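Local coordinates for invasion protein InvA (Salmonella enterica, PDB 2X49) that takes part in invasion of the intestinal epithelium as a membrane protein of the type III secretion export apparatus, represented here by its C-terminal domain, at residues G53-D56 against N57-V60; T150-M153 against L154-E158; D265-A268 against S269-M273. All coordinates share one frame; numbering follows the deposited sequence.

From the N terminus, the three contacts follow one another in series; none encloses or crosses another. Contact 1 closes a tight turn, rounding the loop between strands 46-50 and 58-63 and leading into the mixed four-stranded sheet; contacts 2 and 3 run along successive turns of a helix. Contact 2 lies within helix 147-158, on the helical part of the domain, where helices 174-185 and 194-204 cover its buried face. Contact 3 starts helix 266-280, which packs on helices 243-252 and 299-306 and lies in sequence between strands 236-240 and 291-294 of the parallel sheet. They are remote from each other: centres stand 37 to 43 Å apart, and nearest atoms about 24 to 30 Å.

Contact 1: G53-D56 against N57-V60; sequences GLDD and NSIV
D55 and S58 meet through one carboxylate oxygen: S58 OG donates to D55 OD1 at 2.6 Å. The same oxygen takes the backbone N-H of N57, with N57 N 2.8 Å from D55 OD1. The donors stand well out of the carboxylate plane, one on each face, so the group is clasped between hydroxyl and amide. D55 CG sits between its own backbone N and carbonyl carbon (chi1 73°), which folds the carboxylate back over the turn. A water bridges D55 and S58, accepting from D55 N and donating to S58 OG, its oxygen 3.0 Å from S58 OG. Beyond this polar knot, L54 lays its two methyls along the start of the strand: CD2 lies 4.0 Å from S58 CB and 4.1 Å from V60 CG2, and CD1 is 3.8 Å from the buried carbonyl oxygen S58 O, which has no polar partner. From the turn itself, D56 OD1 is hydrogen-bonded to S17 OG and D56 O to R18 NE, while V60 pairs through its backbone with L13. The result is an Asx turn, D55 OD1 to N57 N, set within the type I beta turn D55 to S58, which delivers the chain into strand 58-63 of the mixed sheet.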
# COMPACT_ATOMS: atom_id res chain seq x y z
N GLY A 53 -18.20 0.01 23.03
CA GLY A 53 -18.22 -1.43 22.85
C GLY A 53 -16.98 -2.13 22.33
O GLY A 53 -16.96 -3.36 22.16
N LEU A 54 -15.94 -1.36 22.08
CA LEU A 54 -14.68 -1.95 21.61
C LEU A 54 -14.04 -2.79 22.66
O LEU A 54 -13.95 -2.38 23.81
CB LEU A 54 -13.66 -0.89 21.18
CG LEU A 54 -13.98 -0.04 19.93
CD1 LEU A 54 -12.82 0.93 19.68
CD2 LEU A 54 -14.21 -0.94 18.73
N ASP A 55 -13.55 -3.98 22.24
CA ASP A 55 -12.69 -4.81 23.11
C ASP A 55 -11.33 -4.16 23.22
O ASP A 55 -11.08 -3.08 22.66
CB ASP A 55 -12.56 -6.29 22.71
CG ASP A 55 -11.73 -6.56 21.45
OD1 ASP A 55 -10.87 -5.73 21.03
OD2 ASP A 55 -11.92 -7.68 20.93
N ASP A 56 -10.49 -4.78 24.01
CA ASP A 56 -9.22 -4.10 24.39
C ASP A 56 -8.17 -4.05 23.27
O ASP A 56 -7.09 -3.46 23.38
CB ASP A 56 -8.54 -4.80 25.60
CG ASP A 56 -9.24 -4.53 26.94
OD1 ASP A 56 -10.08 -3.62 27.07
OD2 ASP A 56 -8.88 -5.24 27.90
N ASN A 57 -8.50 -4.71 22.16
CA ASN A 57 -7.53 -4.97 21.08
C ASN A 57 -8.08 -4.61 19.70
O ASN A 57 -7.78 -5.24 18.70
CB ASN A 57 -7.09 -6.45 21.14
CG ASN A 57 -6.42 -6.80 22.47
OD1 ASN A 57 -5.27 -6.17 22.72
ND2 ASN A 57 -6.92 -7.62 23.24
N SER A 58 -8.96 -3.64 19.72
CA SER A 58 -9.60 -3.16 18.46
C SER A 58 -9.45 -1.67 18.25
O SER A 58 -9.51 -0.88 19.19
CB SER A 58 -11.11 -3.52 18.49
OG SER A 58 -11.32 -4.92 18.59
N ILE A 59 -9.33 -1.27 16.99
CA ILE A 59 -9.24 0.15 16.58
C ILE A 59 -10.07 0.34 15.34
O ILE A 59 -10.09 -0.53 14.50
CB ILE A 59 -7.76 0.58 16.24
CG1 ILE A 59 -6.83 0.42 17.48
CG2 ILE A 59 -7.72 1.99 15.71
CD1 ILE A 59 -6.85 1.59 18.42
N VAL A 60 -10.83 1.42 15.27
CA VAL A 60 -11.52 1.81 14.03
C VAL A 60 -11.05 3.12 13.46
O VAL A 60 -10.89 4.15 14.11
CB VAL A 60 -13.07 1.94 14.27
CG1 VAL A 60 -13.89 2.09 12.92
CG2 VAL A 60 -13.60 0.75 15.03
O HOH W 1 -14.15 -4.86 19.54

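Contact 2: T150-M153 against L154-E158; sequences TKHM and LDQLE
K151 and D155, H152 and Q156, T150 and L154 are i to i+4 pairs on successive turns of alpha-helix 147-158. The backbone bonds run in the usual register, from L154 N to T150 O at 2.9 Å through to L157 N and M153 O at 3.1 Å. Charge pairing is loose: K151 NZ reaches D155 OD1 at 3.5 Å, a weak hydrogen bond within a salt bridge. The lysine leaves the helix with CG anti to its N (chi1 169°), then bends at chi2 and chi4, bringing CE alongside the carboxylate, 3.7 Å from D155 OD2. Apolar packing belongs to the buried face, where the T150 and L154 side chains lie side by side, pointing the same way, T150 CG2 4.1 Å from L154 CD1. There helix 174-185 covers T150 and M153, M198 of helix 194-204 meets L154 and L157, and T150 OG1 is bonded to G146 O and S178 OG. Flat groups meet on the exposed face: the H152 ring and the Q156 amide are inclined at 54°, with NE2 oblique to the ring. Q156 NE2 lies 3.2 Å from H152 NE2 at an angle too poor for a hydrogen bond, and Q156 OE1 ends 3.3 Å from H152 CD2.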
# COMPACT_ATOMS: atom_id res chain seq x y z
N THR A 150 -0.17 19.43 -4.27
CA THR A 150 0.77 19.27 -5.40
C THR A 150 1.48 20.59 -5.72
O THR A 150 2.68 20.68 -5.93
CB THR A 150 0.03 18.73 -6.64
OG1 THR A 150 -0.53 17.45 -6.33
CG2 THR A 150 0.93 18.65 -7.88
N LYS A 151 0.70 21.66 -5.73
CA LYS A 151 1.24 22.96 -6.13
C LYS A 151 2.30 23.40 -5.12
O LYS A 151 3.29 24.05 -5.45
CB LYS A 151 0.11 23.99 -6.29
CG LYS A 151 0.60 25.43 -6.44
CD LYS A 151 1.23 25.73 -7.79
CE LYS A 151 1.27 27.24 -8.02
NZ LYS A 151 2.45 27.71 -8.83
N HIS A 152 2.07 23.00 -3.89
CA HIS A 152 2.97 23.37 -2.78
C HIS A 152 4.29 22.67 -2.97
O HIS A 152 5.38 23.22 -2.78
CB HIS A 152 2.42 22.94 -1.44
CG HIS A 152 3.29 23.31 -0.28
ND1 HIS A 152 3.24 24.55 0.32
CD2 HIS A 152 4.25 22.61 0.37
CE1 HIS A 152 4.12 24.59 1.30
NE2 HIS A 152 4.76 23.44 1.35
N MET A 153 4.15 21.42 -3.34
CA MET A 153 5.31 20.56 -3.55
C MET A 153 6.11 21.07 -4.71
O MET A 153 7.33 21.06 -4.67
CB MET A 153 4.93 19.10 -3.74
CG MET A 153 4.21 18.46 -2.56
SD MET A 153 3.53 16.82 -2.95
CE MET A 153 4.98 15.90 -3.33
N LEU A 154 5.42 21.55 -5.74
CA LEU A 154 6.08 22.03 -6.97
C LEU A 154 6.84 23.30 -6.67
O LEU A 154 7.96 23.53 -7.13
CB LEU A 154 5.10 22.29 -8.12
CG LEU A 154 4.36 21.05 -8.64
CD1 LEU A 154 3.31 21.51 -9.65
CD2 LEU A 154 5.37 20.12 -9.31
N ASP A 155 6.21 24.09 -5.82
CA ASP A 155 6.77 25.39 -5.42
C ASP A 155 8.03 25.22 -4.61
O ASP A 155 9.01 25.94 -4.80
CB ASP A 155 5.73 26.25 -4.69
CG ASP A 155 4.82 26.97 -5.67
OD1 ASP A 155 5.21 27.04 -6.86
OD2 ASP A 155 3.76 27.48 -5.28
N GLN A 156 8.00 24.20 -3.77
CA GLN A 156 9.15 23.86 -2.91
C GLN A 156 10.29 23.42 -3.80
O GLN A 156 11.45 23.74 -3.58
CB GLN A 156 8.81 22.74 -1.91
CG GLN A 156 7.83 23.16 -0.78
CD GLN A 156 7.52 22.04 0.22
OE1 GLN A 156 7.05 20.89 -0.27
NE2 GLN A 156 7.70 22.21 1.43
N LEU A 157 9.93 22.67 -4.82
CA LEU A 157 10.92 22.06 -5.72
C LEU A 157 11.54 23.13 -6.59
O LEU A 157 12.71 23.11 -6.96
CB LEU A 157 10.29 20.97 -6.59
CG LEU A 157 11.28 20.21 -7.49
CD1 LEU A 157 11.68 18.87 -6.88
CD2 LEU A 157 10.72 20.00 -8.91
N GLU A 158 10.71 24.11 -6.89
CA GLU A 158 11.07 25.14 -7.84
C GLU A 158 12.17 25.97 -7.26
O GLU A 158 13.03 26.51 -7.95
CB GLU A 158 9.90 26.06 -8.17
CG GLU A 158 10.35 27.23 -9.01
CD GLU A 158 9.21 28.02 -9.61
OE1 GLU A 158 8.05 27.60 -9.45
OE2 GLU A 158 9.48 29.07 -10.23

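Contact 3: D265-A268 against S269-M273; sequences DPEA and SANLM
D265 O accepts from S269 N at 2.9 Å, nearly straight in line with its C=O, and opens a regular series of i to i+4 bonds that continues with A270 N to P266 O, N271 N to E267 O and L272 N to A268 O. Before this first turn D265 stands at the N-cap: its OD2 takes the backbone N-H of E267, E267 N lying 2.8 Å from D265 OD2 and out of the carboxylate plane. With CG anti to its backbone N, the aspartate turns its carboxylate to the start of the helix, where its negative charge probably suits the helix dipole. P266 follows as the first helical residue, a place where the lack of an N-H costs no helical bond. Its carbonyl oxygen is gripped twice: P266 O receives A270 N at 3.0 Å and S269 OG at 2.8 Å, both from the same face of its plane. The hydroxyl comes in steeply, with a C=O...OG angle of 111°. S269 OG lies between its own N and carbonyl carbon (chi1 57°), which folds it back against the preceding turn. On the exposed side, E267 and N271 run alongside each other, their carboxylate and amide planes 22° apart; E267 CG is 4.0 Å from N271 ND2. On the covered side, M305 of helix 299-306 meets S269, while V245, V248 and I249 of helix 243-252 receive L272. Together these bonds make an N-capped helix start, with aspartate at the N-cap and proline at the first helical position, that launches helix 266-280, here at the surface of the domain.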
# COMPACT_ATOMS: atom_id res chain seq x y z
N ASP A 265 -15.52 -10.56 -20.73
CA ASP A 265 -16.94 -10.86 -20.45
C ASP A 265 -17.17 -10.88 -18.92
O ASP A 265 -16.32 -11.34 -18.17
CB ASP A 265 -17.38 -12.19 -21.14
CG ASP A 265 -18.84 -12.53 -20.90
OD1 ASP A 265 -19.71 -12.19 -21.75
OD2 ASP A 265 -19.13 -13.17 -19.85
N PRO A 266 -18.30 -10.33 -18.45
CA PRO A 266 -18.47 -10.36 -17.00
C PRO A 266 -18.36 -11.75 -16.38
O PRO A 266 -17.82 -11.88 -15.29
CB PRO A 266 -19.88 -9.77 -16.83
CG PRO A 266 -19.90 -8.72 -17.93
CD PRO A 266 -19.27 -9.42 -19.10
N GLU A 267 -18.86 -12.76 -17.07
CA GLU A 267 -18.82 -14.12 -16.49
C GLU A 267 -17.39 -14.59 -16.41
O GLU A 267 -16.95 -15.25 -15.46
CB GLU A 267 -19.66 -15.07 -17.33
CG GLU A 267 -19.73 -16.46 -16.82
CD GLU A 267 -20.75 -17.26 -17.60
OE1 GLU A 267 -20.75 -17.20 -18.86
OE2 GLU A 267 -21.60 -17.92 -16.97
N ALA A 268 -16.65 -14.18 -17.42
CA ALA A 268 -15.23 -14.56 -17.60
C ALA A 268 -14.35 -13.93 -16.54
O ALA A 268 -13.43 -14.56 -15.94
CB ALA A 268 -14.72 -14.19 -19.02
N SER A 269 -14.63 -12.67 -16.28
CA SER A 269 -13.90 -11.93 -15.26
C SER A 269 -14.22 -12.52 -13.90
O SER A 269 -13.35 -12.60 -13.05
CB SER A 269 -14.19 -10.42 -15.25
OG SER A 269 -15.57 -10.19 -15.09
N ALA A 270 -15.48 -12.89 -13.70
CA ALA A 270 -15.92 -13.44 -12.40
C ALA A 270 -15.21 -14.76 -12.14
O ALA A 270 -14.76 -15.05 -11.02
CB ALA A 270 -17.44 -13.65 -12.35
N ASN A 271 -15.05 -15.51 -13.22
CA ASN A 271 -14.46 -16.88 -13.13
C ASN A 271 -12.96 -16.75 -12.85
O ASN A 271 -12.37 -17.48 -12.05
CB ASN A 271 -14.76 -17.75 -14.35
CG ASN A 271 -16.17 -18.24 -14.31
OD1 ASN A 271 -16.78 -18.26 -13.24
ND2 ASN A 271 -16.71 -18.62 -15.45
N LEU A 272 -12.35 -15.74 -13.45
CA LEU A 272 -10.92 -15.48 -13.21
C LEU A 272 -10.67 -15.00 -11.77
O LEU A 272 -9.69 -15.37 -11.12
CB LEU A 272 -10.37 -14.48 -14.25
CG LEU A 272 -8.90 -14.18 -14.05
CD1 LEU A 272 -8.13 -15.50 -14.18
CD2 LEU A 272 -8.42 -13.13 -15.07
N MET A 273 -11.57 -14.17 -11.28
CA MET A 273 -11.51 -13.72 -9.89
C MET A 273 -11.69 -14.88 -8.90
O MET A 273 -11.04 -14.93 -7.86
CB MET A 273 -12.49 -12.59 -9.57
CG MET A 273 -12.03 -11.25 -10.06
SD MET A 273 -10.45 -10.75 -9.37
CE MET A 273 -10.86 -10.64 -7.63